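PDB 3RRK: V-type ATPase 116 kDa subunit from Meiothermus ruber, which probably takes part in rotary proton transport by the V-type ATPase as the subunit a homolog (subunit I), here represented by its cytoplasmic N-terminal domain. Local coordinates for residues A[73-78]-A[99-104]; A[109-114]-A[243-248]; A[24-29]-A[285-290]; A[17-22]-A[31-36]; A[213-218]-A[222-227]. All coordinates share one frame; numbering follows the deposited sequence. Where two conformers were deposited one is given.

Contact 1: residues A[73-78]-A[99-104]; sequences EQSLTV and AVLRPV
Ser75 faces Leu101 and Val104 where helix 56-79 passes helix 94-138, and these three buried residues make up the packed part of the contact, Val104 chiefly through its carbonyl oxygen. The CA atoms of Ser75 and Val104 stand 7.4 Å apart, a close spacing, consistent with the small side chain of Ser75. From Ser75, OG reaches within 4.2 Å of Val104 O, too far for a hydrogen bond, and 4.5 Å from CD1 of Leu101, the tip of a side chain whose end swings in although its root does not aim across. The hydroxyl is satisfied by its own helix: OG lies anti to the carbonyl carbon (chi1 -54°), on the side of the backbone N, and bonds to Gln71 O one turn back. A buried polar atom is thereby accounted for without a partner on the facing helix, and what crosses between the segments is van der Waals packing alone, with 84 Å² buried in total.

The margin of the contact is looser. There the partly exposed Gln74 leans toward helix 94-138, its side chain resting on Ala108 and Glu109, and the exposed Arg102 borders the packed part, touching Gln71 and bonding through NH1 to Ser106 OG.

Near the contact helix 94-138 is kinked, the N atoms of Pro103 and Val104 making no bond to the preceding turn. Helix 224-281 completes a three-helix arrangement, with Leu260 touching both Ser75 and Leu101 and Ser256 meeting Val104, while Ala105 and Ala108 extend the packing around Ser75.

Contact 2: residues A[109-114]-A[243-248]; sequences EVLGKE and VGIREE
Ile245 sets its CG1 branch anti to the carbonyl carbon (chi1 -64°), which carries CD1 toward Glu114, while its CG2, anti to the backbone N, drops toward the backbone of Leu111. Glu114 answers with CG anti to its own N (chi1 -171°) and then bends at the next bond; its methylenes meet the isoleucine while the carboxylate leads away. The evidence for this division is in the distances: Glu114 CG to Ile245 CD1 is 3.5 Å, Glu114 CB to the same CD1 is 3.9 Å, and Ile245 CG2 comes 3.8 Å from Leu111 O. The side chains of Glu114 and Ile245 cross at about a right angle.

One turn away, both methyls of Leu111 face Glu248 CB, CD1 and CD2 each at 3.9 Å, again in a nearly perpendicular crossing. Beyond its bend the carboxylate of Glu248 pairs through OE2 with Arg251 NH1 of its own helix. Leu111 CD2 and Ile245 CD1 are in apolar contact at 4.4 Å. Replacing Ile245 by alanine removes CG1, CG2 and CD1, which is likely to open a gap beside Leu111 and leave the Glu114 methylenes without this partner.

No hydrogen bond spans the 228 Å² interface; the salt bridge of Lys113 NZ to Glu109 OE2 likewise stays within one helix. The axes of the two short segments approach to 9.8 Å, with 150° between their N-to-C directions: antiparallel helix packing, consistent with a coiled-coil-like stalk. Such a long helical stalk joins the two lobes of this domain.

Contact 3: residues A[24-29]-A[285-290]; sequences RLAREL and YGAALM
The methyl of Ala287 is directed at the helix and meets that of Ala26, which projects to one side, CB to CB at 4.1 Å, and Leu29 and Leu289 meet beside them; these two pairs join the start of a helix to a strand. The backbones come close at the alanines. Their CA atoms are 5.6 Å apart, and Ala287 CB also lies 4.1 Å from Ala26 CA, which puts the strand residue against the backbone of the helix as well as its methyl.

The leucine pair is looser. Leu29 directs its side chain toward the strand, with CG anti to the backbone N (chi1 -170°), and the CD2 branch of Leu289 approaches that CG at 4.5 Å. Branch meets fork here, and the contact is purely apolar, burying 187 Å² in all. Ala288, between the two strand residues that touch, turns its methyl the other way, as strand alternation requires. On the helix, Arg27 NH2 and Glu28 OE2 form a salt bridge away from the strand.

Strand 287-293 lies between strands 15-21 and 41-44, bonded through Ala287 and Leu289 to the first and through Ala288 and Met290 to the second. Helix 26-36 rests on this sheet, Leu30 and Leu33 continuing the cover over Leu289.

Contact 4: residues A[17-22]-A[31-36]; sequences LIVAGP and AELQKA
Leu17, Val19 and Leu33 meet with no ring, amide or carboxylate among them; the flat element is the β-sheet itself. Its one face carries Leu17 and Val19 toward helix 26-36. The other carries Ile18 and Ala20, both touching Met280 of helix 224-281. At the edges of strand 15-21 lie its neighbours, strand 287-293 bonding to Leu17, Val19 and Gly21, and strand 310-313 bonding to Ile18 and Ala20.

Leu33 is the single residue of segment 31-36 that reaches the strand, and its fork is shared between two partners. CD2 of Leu33 approaches CD2 of Leu17 at 4.4 Å, and CD1 of Leu33 approaches CG2 of Val19 at 4.3 Å. Leu17 extends to meet it with CG anti to the backbone N (chi1 175°).

Strand 15-21, helix 26-36 and strand 41-44 form a β-α-β unit in which strand 287-293 lies between the two strands that run parallel. With helix 298-303 and strand 310-313 added, the connectivity and the sheet order 2-3-1-4 match a ferredoxin-like fold, with the long helices and the whole second, α/β lobe inserted between its second and third strands.

Because the backbones are 9.5 Å apart from Val19 CA to Leu33 CA, only the branch ends meet, and the two segments bury 88 Å² in total. Further neighbours add to the packing: Val293 and Val313 on Leu17, and the side chain of Gln311 on both Leu17 and Val19.

Contact 5: residues A[213-218]-A[222-227]; sequences LRFPGA and MPLGKA
The loop that leads into the long helix 224-281 is closed on itself by two apolar pairs, Ala218 with Met222 and Phe215 with Leu224. Met222 carries the first. Its CG is anti to the carbonyl carbon (chi1 -66°), and the extended chain beyond CG runs past the carbonyl of Ala218, which brings both CG and CE to its oxygen. The evidence is that these two carbons, Met222 CG and Met222 CE, each come 3.8 Å from Ala218 O. The terminal methyl also reaches the alanine side chain, with Met222 CE at 4.2 Å from Ala218 CB. Ala218 is exposed, which places this half of the contact at the surface.

Phe215 and Leu224 form the deeper half. CD1 of Leu224 comes within 4.4 Å of Phe215 CE2, approaching the ring obliquely. The same ring meets Phe128 of helix 94-138 with planes at about 60° and touches Met231, about two turns further along helix 224-281. At the start of the helix Gly225 N bonds to Asp143 OD2.

With 150 Å² buried and no hydrogen bond between the segments, the packing is that of a loop folding back on the N-terminal end of the helix it precedes, where the chain passes from the distal lobe into the stalk.

In the fold
Contacts 3 and 4 form one apolar core: their centres lie 7 Å apart, both use helix 26-36, and the strands they reach are neighbours in the same sheet. Contact 5, about 67 Å from contact 3 between centres, lies on the opposite side of the chain's centre; it packs a methionine over a carbonyl at the surface and a phenylalanine deeper in. Contacts 1 and 2 lie between, sharing helix 94-138 and touching through Val78 and Gly112. Contact 1 is buried among three helices, with a serine bonded to its own helix; contact 2 is partly exposed and pads its leucine and isoleucine with glutamate methylenes. None of the five has a hydrogen bond across its segments.

Contact 1: residues A[73-78]-A[99-104]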
# COMPACT_ATOMS: atom_id res chain seq x y z
N GLU A 73 -7.75 -1.04 -8.54
CA GLU A 73 -7.65 -1.27 -7.10
C GLU A 73 -6.80 -0.20 -6.45
O GLU A 73 -7.22 0.46 -5.50
CB GLU A 73 -7.08 -2.66 -6.78
CG GLU A 73 -8.14 -3.76 -6.85
CD GLU A 73 -7.59 -5.18 -6.65
OE1 GLU A 73 -6.34 -5.35 -6.58
OE2 GLU A 73 -8.41 -6.12 -6.56
N GLN A 74 -5.60 -0.01 -6.96
CA GLN A 74 -4.71 0.99 -6.40
C GLN A 74 -5.41 2.35 -6.34
O GLN A 74 -5.35 3.03 -5.32
CB GLN A 74 -3.38 1.01 -7.17
CG GLN A 74 -2.48 2.21 -6.89
CD GLN A 74 -2.65 3.34 -7.91
OE1 GLN A 74 -3.00 4.47 -7.56
NE2 GLN A 74 -2.39 3.04 -9.18
N SER A 75 -6.10 2.74 -7.41
CA SER A 75 -6.81 4.02 -7.43
C SER A 75 -7.94 4.11 -6.41
O SER A 75 -8.08 5.11 -5.71
CB SER A 75 -7.31 4.37 -8.83
OG SER A 75 -6.25 4.32 -9.77
N LEU A 76 -8.75 3.05 -6.31
CA LEU A 76 -9.88 3.04 -5.39
C LEU A 76 -9.42 3.14 -3.94
O LEU A 76 -10.03 3.84 -3.12
CB LEU A 76 -10.73 1.80 -5.63
CG LEU A 76 -11.55 1.82 -6.92
CD1 LEU A 76 -12.00 0.41 -7.28
CD2 LEU A 76 -12.74 2.76 -6.83
N THR A 77 -8.31 2.48 -3.64
CA THR A 77 -7.68 2.57 -2.33
C THR A 77 -7.35 4.00 -1.94
O THR A 77 -7.70 4.47 -0.85
CB THR A 77 -6.42 1.72 -2.26
OG1 THR A 77 -6.78 0.33 -2.35
CG2 THR A 77 -5.69 1.96 -0.95
N VAL A 78 -6.69 4.71 -2.85
CA VAL A 78 -6.31 6.11 -2.62
C VAL A 78 -7.53 6.97 -2.39
O VAL A 78 -7.52 7.90 -1.59
CB VAL A 78 -5.54 6.67 -3.83
CG1 VAL A 78 -5.38 8.19 -3.74
CG2 VAL A 78 -4.21 5.97 -3.93
N ALA A 99 -7.52 3.52 -21.70
CA ALA A 99 -7.34 4.94 -22.02
C ALA A 99 -8.01 5.82 -20.98
O ALA A 99 -7.55 6.93 -20.71
CB ALA A 99 -7.89 5.26 -23.42
N VAL A 100 -9.09 5.31 -20.40
CA VAL A 100 -9.84 6.00 -19.35
C VAL A 100 -9.12 5.96 -18.00
O VAL A 100 -9.26 6.87 -17.19
CB VAL A 100 -11.27 5.40 -19.22
CG1 VAL A 100 -12.00 5.91 -17.96
CG2 VAL A 100 -12.07 5.71 -20.46
N LEU A 101 -8.31 4.93 -17.79
CA LEU A 101 -7.76 4.65 -16.48
C LEU A 101 -6.34 5.17 -16.24
O LEU A 101 -6.00 5.50 -15.11
CB LEU A 101 -7.80 3.14 -16.22
CG LEU A 101 -7.17 2.60 -14.93
CD1 LEU A 101 -7.95 3.10 -13.71
CD2 LEU A 101 -7.13 1.05 -14.96
N ARG A 102 -5.52 5.25 -17.29
CA ARG A 102 -4.13 5.67 -17.11
C ARG A 102 -3.98 7.02 -16.41
O ARG A 102 -3.25 7.13 -15.43
CB ARG A 102 -3.37 5.67 -18.44
CG ARG A 102 -2.45 4.49 -18.60
CD ARG A 102 -1.07 4.77 -18.05
NE ARG A 102 -1.08 5.30 -16.69
CZ ARG A 102 -0.90 4.56 -15.59
NH1 ARG A 102 -0.92 5.15 -14.41
NH2 ARG A 102 -0.71 3.25 -15.67
N PRO A 103 -4.67 8.05 -16.91
CA PRO A 103 -4.54 9.37 -16.30
C PRO A 103 -4.99 9.35 -14.85
O PRO A 103 -4.36 9.96 -13.99
CB PRO A 103 -5.50 10.23 -17.13
CG PRO A 103 -5.72 9.46 -18.39
CD PRO A 103 -5.66 8.04 -18.00
N VAL A 104 -6.11 8.67 -14.61
CA VAL A 104 -6.68 8.56 -13.28
C VAL A 104 -5.76 7.80 -12.32
O VAL A 104 -5.56 8.21 -11.19
CB VAL A 104 -8.05 7.85 -13.34
CG1 VAL A 104 -8.55 7.53 -11.94
CG2 VAL A 104 -9.04 8.70 -14.11

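Contact 2: residues A[109-114]-A[243-248]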
# COMPACT_ATOMS: atom_id res chain seq x y z
N GLU A 109 -1.97 7.84 -7.95
CA GLU A 109 -0.72 7.37 -7.37
C GLU A 109 0.04 8.51 -6.72
O GLU A 109 0.56 8.38 -5.61
CB GLU A 109 0.15 6.66 -8.40
CG GLU A 109 1.25 5.81 -7.77
CD GLU A 109 2.36 5.47 -8.76
OE1 GLU A 109 2.37 6.05 -9.87
OE2 GLU A 109 3.22 4.62 -8.42
N VAL A 110 0.09 9.64 -7.43
CA VAL A 110 0.81 10.83 -7.00
C VAL A 110 0.13 11.46 -5.78
O VAL A 110 0.76 11.68 -4.76
CB VAL A 110 0.93 11.83 -8.18
CG1 VAL A 110 1.21 13.24 -7.71
CG2 VAL A 110 1.99 11.36 -9.17
N LEU A 111 -1.16 11.73 -5.89
CA LEU A 111 -1.91 12.26 -4.75
C LEU A 111 -1.75 11.42 -3.50
O LEU A 111 -1.46 11.95 -2.43
CB LEU A 111 -3.38 12.40 -5.10
CG LEU A 111 -3.54 13.45 -6.20
CD1 LEU A 111 -4.97 13.54 -6.71
CD2 LEU A 111 -3.05 14.79 -5.67
N GLY A 112 -1.93 10.11 -3.63
CA GLY A 112 -1.85 9.22 -2.49
C GLY A 112 -0.48 9.24 -1.84
O GLY A 112 -0.36 9.09 -0.62
N LYS A 113 0.56 9.41 -2.65
CA LYS A 113 1.92 9.45 -2.13
C LYS A 113 2.19 10.76 -1.40
O LYS A 113 2.86 10.79 -0.36
CB LYS A 113 2.95 9.25 -3.25
CG LYS A 113 3.26 7.78 -3.54
CD LYS A 113 4.25 7.63 -4.70
CE LYS A 113 4.50 6.16 -5.05
NZ LYS A 113 5.20 6.03 -6.37
N GLU A 114 1.63 11.84 -1.91
CA GLU A 114 1.88 13.13 -1.31
C GLU A 114 1.17 13.19 0.03
O GLU A 114 1.80 13.52 1.03
CB GLU A 114 1.43 14.26 -2.24
CG GLU A 114 1.87 15.63 -1.75
CD GLU A 114 3.37 15.70 -1.52
OE1 GLU A 114 4.11 15.20 -2.39
OE2 GLU A 114 3.80 16.25 -0.47
N VAL A 243 -4.69 19.93 3.09
CA VAL A 243 -6.03 20.32 2.70
C VAL A 243 -6.16 20.29 1.18
O VAL A 243 -7.04 19.63 0.62
CB VAL A 243 -6.40 21.70 3.27
CG1 VAL A 243 -7.62 22.26 2.57
CG2 VAL A 243 -6.65 21.58 4.76
N GLY A 244 -5.25 20.98 0.50
CA GLY A 244 -5.22 20.99 -0.95
C GLY A 244 -5.11 19.63 -1.61
O GLY A 244 -5.77 19.37 -2.62
N ILE A 245 -4.25 18.77 -1.07
CA ILE A 245 -4.13 17.41 -1.57
C ILE A 245 -5.46 16.65 -1.41
O ILE A 245 -5.87 15.89 -2.29
CB ILE A 245 -3.04 16.64 -0.83
CG1 ILE A 245 -1.65 17.27 -1.11
CG2 ILE A 245 -3.06 15.19 -1.24
CD1 ILE A 245 -1.13 17.16 -2.56
N ARG A 246 -6.14 16.88 -0.29
CA ARG A 246 -7.38 16.18 -0.02
C ARG A 246 -8.48 16.65 -0.96
O ARG A 246 -9.34 15.87 -1.35
CB ARG A 246 -7.81 16.35 1.43
CG ARG A 246 -6.89 15.70 2.44
CD ARG A 246 -7.56 15.65 3.80
NE ARG A 246 -8.74 16.51 3.84
CZ ARG A 246 -9.19 17.12 4.93
NH1 ARG A 246 -8.55 16.97 6.08
NH2 ARG A 246 -10.27 17.89 4.86
N GLU A 247 -8.44 17.93 -1.32
CA GLU A 247 -9.43 18.48 -2.24
C GLU A 247 -9.25 17.89 -3.63
O GLU A 247 -10.21 17.61 -4.34
CB GLU A 247 -9.40 20.02 -2.24
CG GLU A 247 -9.83 20.63 -0.89
CD GLU A 247 -9.81 22.17 -0.85
OE1 GLU A 247 -9.11 22.78 -1.68
OE2 GLU A 247 -10.50 22.76 0.03
N GLU A 248 -8.00 17.66 -4.00
CA GLU A 248 -7.69 17.01 -5.26
C GLU A 248 -8.17 15.55 -5.25
O GLU A 248 -8.70 15.06 -6.24
CB GLU A 248 -6.18 17.04 -5.47
CG GLU A 248 -5.66 18.37 -5.93
CD GLU A 248 -5.90 18.58 -7.40
OE1 GLU A 248 -5.23 17.90 -8.22
OE2 GLU A 248 -6.77 19.41 -7.74

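Contact 3: residues A[24-29]-A[285-290]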
# COMPACT_ATOMS: atom_id res chain seq x y z
N ARG A 24 -15.57 -35.03 -9.06
CA ARG A 24 -16.70 -35.25 -8.16
C ARG A 24 -18.00 -34.88 -8.84
O ARG A 24 -19.03 -35.51 -8.62
CB ARG A 24 -16.59 -34.38 -6.91
CG ARG A 24 -15.25 -34.38 -6.20
CD ARG A 24 -15.32 -33.50 -4.95
NE ARG A 24 -15.60 -32.09 -5.26
CZ ARG A 24 -16.64 -31.41 -4.79
NH1 ARG A 24 -17.51 -31.98 -3.97
NH2 ARG A 24 -16.80 -30.13 -5.13
N LEU A 25 -17.95 -33.83 -9.67
CA LEU A 25 -19.16 -33.28 -10.26
C LEU A 25 -19.37 -33.71 -11.70
O LEU A 25 -20.17 -33.11 -12.42
CB LEU A 25 -19.16 -31.76 -10.19
CG LEU A 25 -19.58 -31.13 -8.86
CD1 LEU A 25 -18.55 -31.39 -7.76
CD2 LEU A 25 -19.80 -29.64 -9.06
N ALA A 26 -18.66 -34.74 -12.14
CA ALA A 26 -18.84 -35.23 -13.50
C ALA A 26 -20.33 -35.43 -13.80
O ALA A 26 -20.82 -35.01 -14.85
CB ALA A 26 -18.07 -36.51 -13.72
N ARG A 27 -21.03 -36.05 -12.85
CA ARG A 27 -22.43 -36.45 -13.03
C ARG A 27 -23.45 -35.33 -12.83
O ARG A 27 -24.41 -35.21 -13.60
CB ARG A 27 -22.79 -37.61 -12.09
CG ARG A 27 -22.22 -38.97 -12.47
CD ARG A 27 -22.42 -39.96 -11.34
NE ARG A 27 -22.12 -39.34 -10.05
CZ ARG A 27 -22.11 -39.99 -8.89
NH1 ARG A 27 -22.39 -41.29 -8.85
NH2 ARG A 27 -21.82 -39.33 -7.77
N GLU A 28 -23.27 -34.54 -11.77
CA GLU A 28 -24.17 -33.43 -11.47
C GLU A 28 -23.99 -32.34 -12.52
O GLU A 28 -24.92 -31.59 -12.83
CB GLU A 28 -23.88 -32.87 -10.08
CG GLU A 28 -23.96 -33.90 -8.95
CD GLU A 28 -22.83 -34.93 -8.98
OE1 GLU A 28 -21.72 -34.59 -9.45
OE2 GLU A 28 -23.07 -36.08 -8.54
N LEU A 29 -22.78 -32.27 -13.06
CA LEU A 29 -22.45 -31.35 -14.14
C LEU A 29 -23.19 -31.77 -15.40
O LEU A 29 -24.00 -31.00 -15.94
CB LEU A 29 -20.94 -31.37 -14.39
CG LEU A 29 -20.34 -30.33 -15.33
CD1 LEU A 29 -20.97 -28.97 -15.06
CD2 LEU A 29 -18.81 -30.29 -15.17
N TYR A 285 -8.25 -29.52 -14.88
CA TYR A 285 -9.51 -30.10 -14.42
C TYR A 285 -9.69 -31.56 -14.84
O TYR A 285 -9.35 -31.95 -15.97
CB TYR A 285 -10.67 -29.25 -14.89
CG TYR A 285 -10.70 -27.93 -14.18
CD1 TYR A 285 -10.64 -27.87 -12.80
CD2 TYR A 285 -10.77 -26.74 -14.89
CE1 TYR A 285 -10.67 -26.67 -12.13
CE2 TYR A 285 -10.79 -25.52 -14.23
CZ TYR A 285 -10.74 -25.49 -12.84
OH TYR A 285 -10.77 -24.28 -12.17
N GLY A 286 -10.22 -32.37 -13.93
CA GLY A 286 -10.42 -33.79 -14.16
C GLY A 286 -11.63 -34.10 -15.03
O GLY A 286 -11.57 -34.96 -15.91
N ALA A 287 -12.73 -33.41 -14.77
CA ALA A 287 -13.94 -33.62 -15.55
C ALA A 287 -14.17 -32.46 -16.52
O ALA A 287 -14.11 -31.30 -16.13
CB ALA A 287 -15.14 -33.79 -14.62
N ALA A 288 -14.43 -32.80 -17.78
CA ALA A 288 -14.69 -31.82 -18.83
C ALA A 288 -15.68 -32.32 -19.88
O ALA A 288 -15.55 -33.42 -20.41
CB ALA A 288 -13.39 -31.43 -19.50
N LEU A 289 -16.67 -31.49 -20.20
CA LEU A 289 -17.70 -31.83 -21.18
C LEU A 289 -17.76 -30.84 -22.35
O LEU A 289 -17.26 -29.70 -22.27
CB LEU A 289 -19.08 -31.91 -20.51
CG LEU A 289 -19.42 -33.09 -19.61
CD1 LEU A 289 -18.38 -33.29 -18.52
CD2 LEU A 289 -20.79 -32.88 -19.00
N MET A 290 -18.38 -31.29 -23.44
CA MET A 290 -18.52 -30.51 -24.66
C MET A 290 -19.98 -30.59 -25.04
O MET A 290 -20.64 -31.60 -24.76
CB MET A 290 -17.66 -31.14 -25.75
CG MET A 290 -17.44 -30.27 -26.97
SD MET A 290 -17.34 -31.24 -28.48
CE MET A 290 -19.06 -31.69 -28.72

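Contact 4: residues A[17-22]-A[31-36]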
# COMPACT_ATOMS: atom_id res chain seq x y z
N LEU A 17 -20.08 -25.40 -26.49
CA LEU A 17 -19.81 -25.13 -25.08
C LEU A 17 -18.77 -26.11 -24.54
O LEU A 17 -18.80 -27.29 -24.86
CB LEU A 17 -21.08 -25.20 -24.21
CG LEU A 17 -20.78 -25.04 -22.71
CD1 LEU A 17 -20.67 -23.54 -22.27
CD2 LEU A 17 -21.79 -25.78 -21.86
N ILE A 18 -17.85 -25.60 -23.74
CA ILE A 18 -16.84 -26.45 -23.15
C ILE A 18 -16.81 -26.16 -21.67
O ILE A 18 -16.72 -25.01 -21.27
CB ILE A 18 -15.46 -26.20 -23.78
CG1 ILE A 18 -15.56 -26.30 -25.30
CG2 ILE A 18 -14.45 -27.20 -23.27
CD1 ILE A 18 -14.82 -25.21 -26.01
N VAL A 19 -16.92 -27.20 -20.87
CA VAL A 19 -17.04 -27.04 -19.44
C VAL A 19 -16.08 -27.98 -18.74
O VAL A 19 -15.90 -29.11 -19.17
CB VAL A 19 -18.45 -27.37 -18.97
CG1 VAL A 19 -18.61 -27.02 -17.50
CG2 VAL A 19 -19.47 -26.64 -19.82
N ALA A 20 -15.48 -27.51 -17.65
CA ALA A 20 -14.62 -28.36 -16.85
C ALA A 20 -14.91 -28.15 -15.37
O ALA A 20 -15.41 -27.10 -14.97
CB ALA A 20 -13.15 -28.09 -17.18
N GLY A 21 -14.61 -29.16 -14.56
CA GLY A 21 -14.81 -29.07 -13.13
C GLY A 21 -14.05 -30.15 -12.40
O GLY A 21 -13.19 -30.82 -12.98
N PRO A 22 -14.37 -30.34 -11.12
CA PRO A 22 -13.81 -31.48 -10.39
C PRO A 22 -14.44 -32.75 -10.93
O PRO A 22 -15.52 -32.69 -11.50
CB PRO A 22 -14.27 -31.23 -8.95
CG PRO A 22 -15.48 -30.34 -9.08
CD PRO A 22 -15.25 -29.49 -10.29
N ALA A 31 -25.70 -33.75 -15.69
CA ALA A 31 -27.14 -33.63 -15.44
C ALA A 31 -27.63 -32.20 -15.69
O ALA A 31 -28.59 -31.98 -16.43
CB ALA A 31 -27.45 -34.05 -14.03
N GLU A 32 -26.94 -31.25 -15.07
CA GLU A 32 -27.35 -29.86 -15.11
C GLU A 32 -27.28 -29.28 -16.52
O GLU A 32 -28.14 -28.48 -16.92
CB GLU A 32 -26.50 -29.04 -14.13
CG GLU A 32 -27.11 -27.71 -13.72
CD GLU A 32 -28.44 -27.85 -12.98
OE1 GLU A 32 -28.91 -28.99 -12.77
OE2 GLU A 32 -29.01 -26.80 -12.60
N LEU A 33 -26.26 -29.68 -17.27
CA LEU A 33 -26.19 -29.33 -18.68
C LEU A 33 -27.38 -29.88 -19.47
O LEU A 33 -28.05 -29.15 -20.22
CB LEU A 33 -24.88 -29.83 -19.28
CG LEU A 33 -23.64 -29.30 -18.56
CD1 LEU A 33 -22.37 -29.75 -19.28
CD2 LEU A 33 -23.67 -27.78 -18.41
N GLN A 34 -27.65 -31.18 -19.31
CA GLN A 34 -28.76 -31.81 -20.02
C GLN A 34 -30.06 -31.05 -19.81
O GLN A 34 -30.80 -30.77 -20.77
CB GLN A 34 -28.96 -33.27 -19.58
CG GLN A 34 -30.16 -33.95 -20.26
CD GLN A 34 -30.44 -35.37 -19.77
OE1 GLN A 34 -30.27 -35.70 -18.59
NE2 GLN A 34 -30.89 -36.22 -20.68
N LYS A 35 -30.34 -30.73 -18.55
CA LYS A 35 -31.63 -30.19 -18.15
C LYS A 35 -31.71 -28.69 -18.37
O LYS A 35 -32.78 -28.09 -18.22
CB LYS A 35 -31.94 -30.52 -16.69
CG LYS A 35 -31.28 -29.58 -15.69
CD LYS A 35 -32.20 -29.30 -14.51
CE LYS A 35 -32.57 -30.58 -13.78
NZ LYS A 35 -33.56 -30.33 -12.71
N ALA A 36 -30.58 -28.08 -18.72
CA ALA A 36 -30.56 -26.68 -19.10
C ALA A 36 -30.86 -26.58 -20.59
O ALA A 36 -31.32 -25.54 -21.07
CB ALA A 36 -29.23 -26.05 -18.77

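Contact 5: residues A[213-218]-A[222-227]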
# COMPACT_ATOMS: atom_id res chain seq x y z
N LEU A 213 18.84 10.85 21.41
CA LEU A 213 17.52 10.92 20.81
C LEU A 213 17.71 11.17 19.32
O LEU A 213 18.35 12.14 18.92
CB LEU A 213 16.70 12.04 21.45
CG LEU A 213 15.40 12.49 20.78
CD1 LEU A 213 14.47 11.30 20.53
CD2 LEU A 213 14.71 13.57 21.61
N ARG A 214 17.18 10.26 18.51
CA ARG A 214 17.25 10.38 17.07
C ARG A 214 15.97 11.04 16.60
O ARG A 214 14.91 10.83 17.17
CB ARG A 214 17.41 9.01 16.41
CG ARG A 214 18.63 8.21 16.85
CD ARG A 214 19.92 8.80 16.28
NE ARG A 214 21.10 8.27 16.97
CZ ARG A 214 22.36 8.60 16.68
NH1 ARG A 214 22.62 9.46 15.71
NH2 ARG A 214 23.36 8.06 17.37
N PHE A 215 16.08 11.87 15.58
CA PHE A 215 14.90 12.42 14.94
C PHE A 215 14.73 11.70 13.64
O PHE A 215 15.70 11.47 12.94
CB PHE A 215 15.02 13.92 14.77
CG PHE A 215 14.90 14.66 16.05
CD1 PHE A 215 13.66 15.07 16.51
CD2 PHE A 215 16.01 14.88 16.84
CE1 PHE A 215 13.53 15.73 17.72
CE2 PHE A 215 15.90 15.55 18.04
CZ PHE A 215 14.65 15.97 18.48
N PRO A 216 13.49 11.31 13.33
CA PRO A 216 13.22 10.46 12.18
C PRO A 216 13.43 11.24 10.89
O PRO A 216 13.39 12.47 10.90
CB PRO A 216 11.74 10.13 12.35
CG PRO A 216 11.18 11.32 13.06
CD PRO A 216 12.25 11.73 14.01
N GLY A 217 13.66 10.51 9.80
CA GLY A 217 13.71 11.10 8.47
C GLY A 217 14.81 12.12 8.28
O GLY A 217 15.86 12.04 8.92
N ALA A 218 14.56 13.08 7.39
CA ALA A 218 15.52 14.14 7.10
C ALA A 218 16.07 14.81 8.37
O ALA A 218 17.24 15.16 8.42
CB ALA A 218 14.89 15.17 6.17
N MET A 222 20.51 16.69 10.90
CA MET A 222 20.53 18.14 11.01
C MET A 222 20.99 18.56 12.38
O MET A 222 20.86 17.81 13.35
CB MET A 222 19.15 18.75 10.78
CG MET A 222 18.59 18.61 9.39
SD MET A 222 16.99 19.42 9.27
CE MET A 222 16.37 18.75 7.73
N PRO A 223 21.53 19.78 12.47
CA PRO A 223 21.75 20.37 13.79
C PRO A 223 20.41 20.61 14.43
O PRO A 223 19.46 20.96 13.72
CB PRO A 223 22.43 21.71 13.48
CG PRO A 223 22.98 21.54 12.08
CD PRO A 223 22.05 20.62 11.38
N LEU A 224 20.32 20.40 15.74
CA LEU A 224 19.14 20.77 16.52
C LEU A 224 18.46 22.00 15.96
O LEU A 224 17.28 21.97 15.62
CB LEU A 224 19.54 21.06 17.97
CG LEU A 224 19.94 19.82 18.74
CD1 LEU A 224 18.86 18.79 18.50
CD2 LEU A 224 21.30 19.32 18.26
N GLY A 225 19.22 23.08 15.87
CA GLY A 225 18.67 24.36 15.48
C GLY A 225 17.97 24.34 14.14
O GLY A 225 16.88 24.89 14.00
N LYS A 226 18.60 23.73 13.15
CA LYS A 226 17.99 23.66 11.83
C LYS A 226 16.73 22.79 11.87
O LYS A 226 15.68 23.18 11.36
CB LYS A 226 18.99 23.14 10.80
CG LYS A 226 20.26 23.99 10.70
CD LYS A 226 20.71 24.18 9.26
CE LYS A 226 21.95 25.06 9.16
NZ LYS A 226 22.25 25.42 7.74
N ALA A 227 16.85 21.62 12.51
CA ALA A 227 15.74 20.68 12.65
C ALA A 227 14.48 21.33 13.24
O ALA A 227 13.39 21.20 12.69
CB ALA A 227 16.17 19.49 13.51